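Local coordinates for copper homeostasis protein CutC (Streptococcus agalactiae, PDB 2BDQ), which probably binds copper ions and takes part in copper homeostasis in the cytoplasm, at residues A[160-172]-A[190-202]. Residues are numbered along the deposited sequence; the frame is centred on the assembly and turned at random.
Sequences PIIENIKHIKALV and ENYQYICQETGVK
The helix segments 165-172 and 192-199 cross at -54° with axes 9.4 Å apart at their closest, and the CA atoms of Lys169 and Thr199 come within 4.4 Å. Thr199 fills this close approach of the backbones: its CG2 lies against Ile165 O and Ile165 CG2, while its CB meets CG2 of Ile168. With chi1 at 59°, Thr199 OG1 turns back from the other helix and donates a hydrogen bond to Ile195 O (2.7 Å); it also accepts one from Val201 N, an ST turn that carries the chain onward through Gly200, whose phi is positive. Beyond the turn, Val201 CG2 touches CG2 of both Ile168 and Val172, and Val201 and Val172 both reach Ile181 on strand 180-183.

At the other end, CG1 of Ile162, anti to the backbone N (chi1 -170°), and the turn at chi2 carry CD1 across to 192-199. Ile162 CD1 presses tightly on Ile195 CD1 at 3.5 Å and meets the Tyr194 ring at its edge, 3.7 Å from CD2. Deeper in, Ile161 CD1 packs on CG1 and CG2 of Ile195, which also touches Val183. On the outer side the Lys169 chain runs over the carbonyls of Glu198 and Thr199, Lys169 CD 3.4 Å from Glu198 O. A water donates to Glu198 O and accepts from Lys169 NZ and Lys166 NZ.

In this closed eight-stranded TIM barrel, the contact thus joins two neighbouring outer helices through branched aliphatic packing toward the strands, with a water-mediated polar link outside; the two ammonium groups probably polarise that water toward Glu198 O.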
ATOM      1  N   PRO A 160     -21.009 -17.531  -1.059  1.00 26.64           N
ATOM      2  CA  PRO A 160     -20.120 -18.477  -1.738  1.00 25.65           C
ATOM      3  C   PRO A 160     -20.271 -18.347  -3.250  1.00 24.79           C
ATOM      4  O   PRO A 160     -21.385 -18.392  -3.770  1.00 23.32           O
ATOM      5  CB  PRO A 160     -20.604 -19.835  -1.228  1.00 27.31           C
ATOM      6  CG  PRO A 160     -21.100 -19.515   0.146  1.00 27.37           C
ATOM      7  CD  PRO A 160     -21.864 -18.227  -0.082  1.00 27.75           C
ATOM      8  N   ILE A 161     -19.149 -18.184  -3.942  1.00 23.02           N
ATOM      9  CA  ILE A 161     -19.142 -18.042  -5.391  1.00 22.74           C
ATOM     10  C   ILE A 161     -19.837 -19.240  -6.053  1.00 21.93           C
ATOM     11  O   ILE A 161     -20.463 -19.107  -7.102  1.00 19.86           O
ATOM     12  CB  ILE A 161     -17.674 -17.884  -5.898  1.00 23.37           C
ATOM     13  CG1 ILE A 161     -17.646 -17.302  -7.318  1.00 24.80           C
ATOM     14  CG2 ILE A 161     -16.947 -19.213  -5.824  1.00 23.21           C
ATOM     15  CD1 ILE A 161     -17.923 -18.300  -8.411  1.00 26.16           C
ATOM     16  N   ILE A 162     -19.753 -20.406  -5.415  1.00 22.85           N
ATOM     17  CA  ILE A 162     -20.368 -21.619  -5.950  1.00 24.27           C
ATOM     18  C   ILE A 162     -21.876 -21.442  -6.173  1.00 24.41           C
ATOM     19  O   ILE A 162     -22.470 -22.109  -7.022  1.00 22.50           O
ATOM     20  CB  ILE A 162     -20.136 -22.823  -5.011  1.00 24.12           C
ATOM     21  CG1 ILE A 162     -20.565 -24.108  -5.709  1.00 27.03           C
ATOM     22  CG2 ILE A 162     -20.920 -22.653  -3.725  1.00 26.55           C
ATOM     23  CD1 ILE A 162     -19.706 -24.472  -6.895  1.00 27.79           C
ATOM     24  N   GLU A 163     -22.482 -20.524  -5.426  1.00 24.05           N
ATOM     25  CA  GLU A 163     -23.910 -20.274  -5.548  1.00 25.34           C
ATOM     26  C   GLU A 163     -24.245 -19.201  -6.578  1.00 23.81           C
ATOM     27  O   GLU A 163     -25.408 -18.840  -6.739  1.00 21.96           O
ATOM     28  CB  GLU A 163     -24.488 -19.873  -4.194  1.00 27.51           C
ATOM     29  CG  GLU A 163     -23.904 -20.651  -3.031  1.00 33.89           C
ATOM     30  CD  GLU A 163     -24.953 -21.176  -2.074  1.00 36.58           C
ATOM     31  OE1 GLU A 163     -25.531 -22.252  -2.355  1.00 37.37           O
ATOM     32  OE2 GLU A 163     -25.205 -20.504  -1.046  1.00 38.15           O
ATOM     33  N   ASN A 164     -23.237 -18.691  -7.277  1.00 22.38           N
ATOM     34  CA  ASN A 164     -23.487 -17.656  -8.282  1.00 21.40           C
ATOM     35  C   ASN A 164     -23.347 -18.168  -9.706  1.00 20.28           C
ATOM     36  O   ASN A 164     -23.332 -17.388 -10.655  1.00 20.99           O
ATOM     37  CB  ASN A 164     -22.534 -16.478  -8.082  1.00 21.73           C
ATOM     38  CG  ASN A 164     -22.671 -15.850  -6.718  1.00 21.94           C
ATOM     39  OD1 ASN A 164     -23.766 -15.805  -6.156  1.00 23.68           O
ATOM     40  ND2 ASN A 164     -21.567 -15.337  -6.183  1.00 17.37           N
ATOM     41  N   ILE A 165     -23.244 -19.482  -9.843  1.00 19.44           N
ATOM     42  CA  ILE A 165     -23.078 -20.112 -11.141  1.00 20.78           C
ATOM     43  C   ILE A 165     -24.067 -19.614 -12.194  1.00 20.64           C
ATOM     44  O   ILE A 165     -23.664 -19.193 -13.278  1.00 19.38           O
ATOM     45  CB  ILE A 165     -23.192 -21.648 -11.011  1.00 21.64           C
ATOM     46  CG1 ILE A 165     -22.015 -22.172 -10.187  1.00 22.32           C
ATOM     47  CG2 ILE A 165     -23.229 -22.299 -12.391  1.00 21.04           C
ATOM     48  CD1 ILE A 165     -22.061 -23.661  -9.923  1.00 23.09           C
ATOM     49  N   LYS A 166     -25.357 -19.661 -11.882  1.00 19.91           N
ATOM     50  CA  LYS A 166     -26.362 -19.216 -12.839  1.00 21.01           C
ATOM     51  C   LYS A 166     -26.139 -17.788 -13.323  1.00 18.53           C
ATOM     52  O   LYS A 166     -26.125 -17.534 -14.523  1.00 16.66           O
ATOM     53  CB  LYS A 166     -27.770 -19.360 -12.240  1.00 24.14           C
ATOM     54  CG  LYS A 166     -28.391 -20.746 -12.448  1.00 28.60           C
ATOM     55  CD  LYS A 166     -27.516 -21.865 -11.878  1.00 32.12           C
ATOM     56  CE  LYS A 166     -27.611 -23.131 -12.726  1.00 33.05           C
ATOM     57  NZ  LYS A 166     -27.034 -22.926 -14.099  1.00 35.13           N
ATOM     58  N   HIS A 167     -25.945 -16.863 -12.393  1.00 17.60           N
ATOM     59  CA  HIS A 167     -25.740 -15.466 -12.754  1.00 17.65           C
ATOM     60  C   HIS A 167     -24.459 -15.246 -13.553  1.00 18.15           C
ATOM     61  O   HIS A 167     -24.463 -14.542 -14.562  1.00 18.93           O
ATOM     62  CB  HIS A 167     -25.715 -14.590 -11.495  1.00 19.00           C
ATOM     63  CG  HIS A 167     -25.687 -13.124 -11.787  1.00 19.08           C
ATOM     64  ND1 HIS A 167     -24.744 -12.275 -11.244  1.00 20.05           N
ATOM     65  CD2 HIS A 167     -26.472 -12.356 -12.577  1.00 20.18           C
ATOM     66  CE1 HIS A 167     -24.951 -11.050 -11.690  1.00 21.60           C
ATOM     67  NE2 HIS A 167     -25.994 -11.071 -12.503  1.00 21.48           N
ATOM     68  N   ILE A 168     -23.363 -15.842 -13.099  1.00 18.00           N
ATOM     69  CA  ILE A 168     -22.087 -15.688 -13.782  1.00 18.16           C
ATOM     70  C   ILE A 168     -22.169 -16.238 -15.202  1.00 19.08           C
ATOM     71  O   ILE A 168     -21.603 -15.657 -16.128  1.00 18.09           O
ATOM     72  CB  ILE A 168     -20.955 -16.379 -12.991  1.00 16.15           C
ATOM     73  CG1 ILE A 168     -20.762 -15.654 -11.657  1.00 14.58           C
ATOM     74  CG2 ILE A 168     -19.655 -16.354 -13.786  1.00 19.94           C
ATOM     75  CD1 ILE A 168     -19.687 -16.250 -10.756  1.00 13.41           C
ATOM     76  N   LYS A 169     -22.897 -17.335 -15.385  1.00 20.51           N
ATOM     77  CA  LYS A 169     -23.015 -17.905 -16.716  1.00 21.04           C
ATOM     78  C   LYS A 169     -23.816 -16.994 -17.629  1.00 21.22           C
ATOM     79  O   LYS A 169     -23.515 -16.862 -18.822  1.00 20.57           O
ATOM     80  CB  LYS A 169     -23.655 -19.296 -16.682  1.00 21.92           C
ATOM     81  CG  LYS A 169     -23.598 -19.955 -18.059  1.00 24.37           C
ATOM     82  CD  LYS A 169     -23.704 -21.473 -18.017  1.00 28.26           C
ATOM     83  CE  LYS A 169     -25.136 -21.928 -17.853  1.00 27.42           C
ATOM     84  NZ  LYS A 169     -25.283 -23.379 -18.141  1.00 31.51           N
ATOM     85  N   ALA A 170     -24.838 -16.359 -17.067  1.00 21.66           N
ATOM     86  CA  ALA A 170     -25.674 -15.445 -17.841  1.00 21.03           C
ATOM     87  C   ALA A 170     -24.838 -14.254 -18.323  1.00 20.92           C
ATOM     88  O   ALA A 170     -25.042 -13.752 -19.435  1.00 20.44           O
ATOM     89  CB  ALA A 170     -26.843 -14.955 -16.989  1.00 19.84           C
ATOM     90  N   LEU A 171     -23.902 -13.808 -17.485  1.00 19.03           N
ATOM     91  CA  LEU A 171     -23.035 -12.681 -17.831  1.00 20.45           C
ATOM     92  C   LEU A 171     -22.065 -13.073 -18.938  1.00 19.03           C
ATOM     93  O   LEU A 171     -21.791 -12.286 -19.844  1.00 18.92           O
ATOM     94  CB  LEU A 171     -22.265 -12.199 -16.594  1.00 18.80           C
ATOM     95  CG  LEU A 171     -23.134 -11.534 -15.523  1.00 18.97           C
ATOM     96  CD1 LEU A 171     -22.283 -11.109 -14.331  1.00 17.33           C
ATOM     97  CD2 LEU A 171     -23.836 -10.325 -16.127  1.00 17.35           C
ATOM     98  N   VAL A 172     -21.552 -14.294 -18.856  1.00 19.87           N
ATOM     99  CA  VAL A 172     -20.630 -14.798 -19.863  1.00 19.97           C
ATOM    100  C   VAL A 172     -21.331 -14.909 -21.212  1.00 20.64           C
ATOM    101  O   VAL A 172     -20.780 -14.527 -22.241  1.00 20.82           O
ATOM    102  CB  VAL A 172     -20.101 -16.183 -19.493  1.00 18.42           C
ATOM    103  CG1 VAL A 172     -19.291 -16.743 -20.651  1.00 20.45           C
ATOM    104  CG2 VAL A 172     -19.262 -16.100 -18.241  1.00 17.28           C
ATOM    105  N   GLU A 190      -9.292 -25.530  -5.350  1.00 30.50           N
ATOM    106  CA  GLU A 190     -10.240 -26.629  -5.194  1.00 30.06           C
ATOM    107  C   GLU A 190     -11.543 -26.461  -5.938  1.00 27.60           C
ATOM    108  O   GLU A 190     -12.226 -27.446  -6.217  1.00 28.21           O
ATOM    109  CB  GLU A 190     -10.562 -26.850  -3.725  1.00 32.68           C
ATOM    110  CG  GLU A 190      -9.435 -27.473  -2.952  1.00 38.21           C
ATOM    111  CD  GLU A 190      -9.846 -27.820  -1.551  1.00 41.56           C
ATOM    112  OE1 GLU A 190     -10.838 -28.567  -1.391  1.00 43.73           O
ATOM    113  OE2 GLU A 190      -9.178 -27.348  -0.607  1.00 44.34           O
ATOM    114  N   ASN A 191     -11.902 -25.224  -6.257  1.00 24.78           N
ATOM    115  CA  ASN A 191     -13.157 -25.006  -6.953  1.00 22.23           C
ATOM    116  C   ASN A 191     -13.060 -24.278  -8.287  1.00 20.29           C
ATOM    117  O   ASN A 191     -14.019 -24.271  -9.050  1.00 21.86           O
ATOM    118  CB  ASN A 191     -14.139 -24.278  -6.023  1.00 19.40           C
ATOM    119  CG  ASN A 191     -13.698 -22.855  -5.669  1.00 20.07           C
ATOM    120  OD1 ASN A 191     -14.325 -22.204  -4.835  1.00 18.91           O
ATOM    121  ND2 ASN A 191     -12.632 -22.367  -6.305  1.00 17.02           N
ATOM    122  N   TYR A 192     -11.902 -23.701  -8.581  1.00 18.40           N
ATOM    123  CA  TYR A 192     -11.739 -22.940  -9.813  1.00 20.31           C
ATOM    124  C   TYR A 192     -12.055 -23.721 -11.087  1.00 20.17           C
ATOM    125  O   TYR A 192     -12.634 -23.169 -12.023  1.00 21.42           O
ATOM    126  CB  TYR A 192     -10.329 -22.322  -9.878  1.00 18.77           C
ATOM    127  CG  TYR A 192      -9.266 -23.160 -10.549  1.00 20.51           C
ATOM    128  CD1 TYR A 192      -9.070 -23.104 -11.935  1.00 20.00           C
ATOM    129  CD2 TYR A 192      -8.449 -24.007  -9.802  1.00 20.17           C
ATOM    130  CE1 TYR A 192      -8.085 -23.871 -12.553  1.00 20.37           C
ATOM    131  CE2 TYR A 192      -7.465 -24.777 -10.413  1.00 22.45           C
ATOM    132  CZ  TYR A 192      -7.288 -24.706 -11.781  1.00 22.20           C
ATOM    133  OH  TYR A 192      -6.313 -25.479 -12.370  1.00 22.71           O
ATOM    134  N   GLN A 193     -11.694 -25.001 -11.123  1.00 20.91           N
ATOM    135  CA  GLN A 193     -11.958 -25.813 -12.306  1.00 21.78           C
ATOM    136  C   GLN A 193     -13.452 -26.052 -12.493  1.00 21.69           C
ATOM    137  O   GLN A 193     -13.985 -25.885 -13.596  1.00 20.44           O
ATOM    138  CB  GLN A 193     -11.226 -27.147 -12.211  1.00 24.60           C
ATOM    139  CG  GLN A 193      -9.783 -27.069 -12.660  1.00 30.29           C
ATOM    140  CD  GLN A 193      -9.032 -28.366 -12.450  1.00 32.95           C
ATOM    141  OE1 GLN A 193      -8.714 -28.740 -11.318  1.00 34.89           O
ATOM    142  NE2 GLN A 193      -8.752 -29.067 -13.542  1.00 34.10           N
ATOM    143  N   TYR A 194     -14.122 -26.436 -11.409  1.00 19.84           N
ATOM    144  CA  TYR A 194     -15.557 -26.693 -11.438  1.00 20.55           C
ATOM    145  C   TYR A 194     -16.328 -25.429 -11.805  1.00 19.80           C
ATOM    146  O   TYR A 194     -17.197 -25.450 -12.673  1.00 22.41           O
ATOM    147  CB  TYR A 194     -16.035 -27.199 -10.072  1.00 19.68           C
ATOM    148  CG  TYR A 194     -17.498 -27.592 -10.048  1.00 19.65           C
ATOM    149  CD1 TYR A 194     -17.926 -28.788 -10.621  1.00 20.29           C
ATOM    150  CD2 TYR A 194     -18.460 -26.749  -9.488  1.00 19.76           C
ATOM    151  CE1 TYR A 194     -19.274 -29.137 -10.643  1.00 20.90           C
ATOM    152  CE2 TYR A 194     -19.811 -27.085  -9.506  1.00 20.84           C
ATOM    153  CZ  TYR A 194     -20.209 -28.278 -10.084  1.00 19.75           C
ATOM    154  OH  TYR A 194     -21.542 -28.601 -10.119  1.00 20.50           O
ATOM    155  N   ILE A 195     -16.014 -24.329 -11.131  1.00 20.75           N
ATOM    156  CA  ILE A 195     -16.687 -23.060 -11.397  1.00 21.11           C
ATOM    157  C   ILE A 195     -16.575 -22.644 -12.864  1.00 20.59           C
ATOM    158  O   ILE A 195     -17.557 -22.204 -13.461  1.00 21.09           O
ATOM    159  CB  ILE A 195     -16.132 -21.940 -10.474  1.00 20.61           C
ATOM    160  CG1 ILE A 195     -16.864 -21.972  -9.129  1.00 23.91           C
ATOM    161  CG2 ILE A 195     -16.336 -20.572 -11.099  1.00 19.90           C
ATOM    162  CD1 ILE A 195     -16.790 -23.292  -8.410  1.00 26.36           C
ATOM    163  N   CYS A 196     -15.386 -22.799 -13.442  1.00 20.83           N
ATOM    164  CA  CYS A 196     -15.159 -22.436 -14.837  1.00 21.94           C
ATOM    165  C   CYS A 196     -15.934 -23.295 -15.834  1.00 21.67           C
ATOM    166  O   CYS A 196     -16.516 -22.773 -16.777  1.00 19.76           O
ATOM    167  CB  CYS A 196     -13.666 -22.505 -15.166  1.00 22.94           C
ATOM    168  SG  CYS A 196     -12.680 -21.187 -14.423  1.00 26.78           S
ATOM    169  N   GLN A 197     -15.954 -24.608 -15.632  1.00 23.30           N
ATOM    170  CA  GLN A 197     -16.671 -25.468 -16.566  1.00 24.95           C
ATOM    171  C   GLN A 197     -18.184 -25.279 -16.504  1.00 23.56           C
ATOM    172  O   GLN A 197     -18.869 -25.451 -17.504  1.00 24.51           O
ATOM    173  CB  GLN A 197     -16.340 -26.943 -16.322  1.00 26.47           C
ATOM    174  CG  GLN A 197     -17.052 -27.542 -15.133  1.00 28.94           C
ATOM    175  CD  GLN A 197     -17.020 -29.052 -15.139  1.00 30.22           C
ATOM    176  OE1 GLN A 197     -17.594 -29.698 -14.262  1.00 28.74           O
ATOM    177  NE2 GLN A 197     -16.344 -29.626 -16.127  1.00 32.56           N
ATOM    178  N   GLU A 198     -18.708 -24.921 -15.336  1.00 23.73           N
ATOM    179  CA  GLU A 198     -20.151 -24.736 -15.191  1.00 23.20           C
ATOM    180  C   GLU A 198     -20.629 -23.351 -15.613  1.00 22.28           C
ATOM    181  O   GLU A 198     -21.833 -23.124 -15.757  1.00 24.10           O
ATOM    182  CB  GLU A 198     -20.579 -24.995 -13.741  1.00 21.69           C
ATOM    183  CG  GLU A 198     -20.308 -26.405 -13.252  1.00 25.72           C
ATOM    184  CD  GLU A 198     -21.074 -27.465 -14.036  1.00 25.56           C
ATOM    185  OE1 GLU A 198     -20.452 -28.470 -14.435  1.00 25.56           O
ATOM    186  OE2 GLU A 198     -22.292 -27.296 -14.247  1.00 27.46           O
ATOM    187  N   THR A 199     -19.699 -22.425 -15.815  1.00 18.75           N
ATOM    188  CA  THR A 199     -20.073 -21.070 -16.201  1.00 18.70           C
ATOM    189  C   THR A 199     -19.559 -20.666 -17.575  1.00 18.80           C
ATOM    190  O   THR A 199     -20.094 -19.749 -18.197  1.00 19.48           O
ATOM    191  CB  THR A 199     -19.539 -20.035 -15.183  1.00 19.00           C
ATOM    192  OG1 THR A 199     -18.113 -20.145 -15.107  1.00 13.89           O
ATOM    193  CG2 THR A 199     -20.145 -20.274 -13.801  1.00 15.76           C
ATOM    194  N   GLY A 200     -18.521 -21.353 -18.040  1.00 18.41           N
ATOM    195  CA  GLY A 200     -17.947 -21.020 -19.325  1.00 18.80           C
ATOM    196  C   GLY A 200     -16.797 -20.038 -19.166  1.00 20.14           C
ATOM    197  O   GLY A 200     -16.243 -19.561 -20.156  1.00 20.43           O
ATOM    198  N   VAL A 201     -16.444 -19.723 -17.919  1.00 20.07           N
ATOM    199  CA  VAL A 201     -15.342 -18.803 -17.632  1.00 19.23           C
ATOM    200  C   VAL A 201     -14.017 -19.530 -17.866  1.00 20.93           C
ATOM    201  O   VAL A 201     -13.892 -20.702 -17.529  1.00 21.33           O
ATOM    202  CB  VAL A 201     -15.401 -18.310 -16.159  1.00 18.12           C
ATOM    203  CG1 VAL A 201     -14.156 -17.490 -15.824  1.00 16.45           C
ATOM    204  CG2 VAL A 201     -16.662 -17.472 -15.947  1.00 13.64           C
ATOM    205  N   LYS A 202     -13.034 -18.841 -18.448  1.00 23.04           N
ATOM    206  CA  LYS A 202     -11.732 -19.451 -18.718  1.00 23.06           C
ATOM    207  C   LYS A 202     -10.579 -18.836 -17.930  1.00 23.55           C
ATOM    208  O   LYS A 202      -9.413 -19.174 -18.166  1.00 25.30           O
ATOM    209  CB  LYS A 202     -11.397 -19.368 -20.212  1.00 25.07           C
ATOM    210  CG  LYS A 202     -12.395 -20.067 -21.111  1.00 27.34           C
ATOM    211  CD  LYS A 202     -13.468 -19.098 -21.570  1.00 33.24           C
ATOM    212  CE  LYS A 202     -13.129 -18.493 -22.937  1.00 33.36           C
ATOM    213  NZ  LYS A 202     -11.747 -17.929 -23.019  1.00 35.63           N
TER
HETATM  214  O   HOH W   1     -24.572 -23.934 -15.427  1.00 23.13           O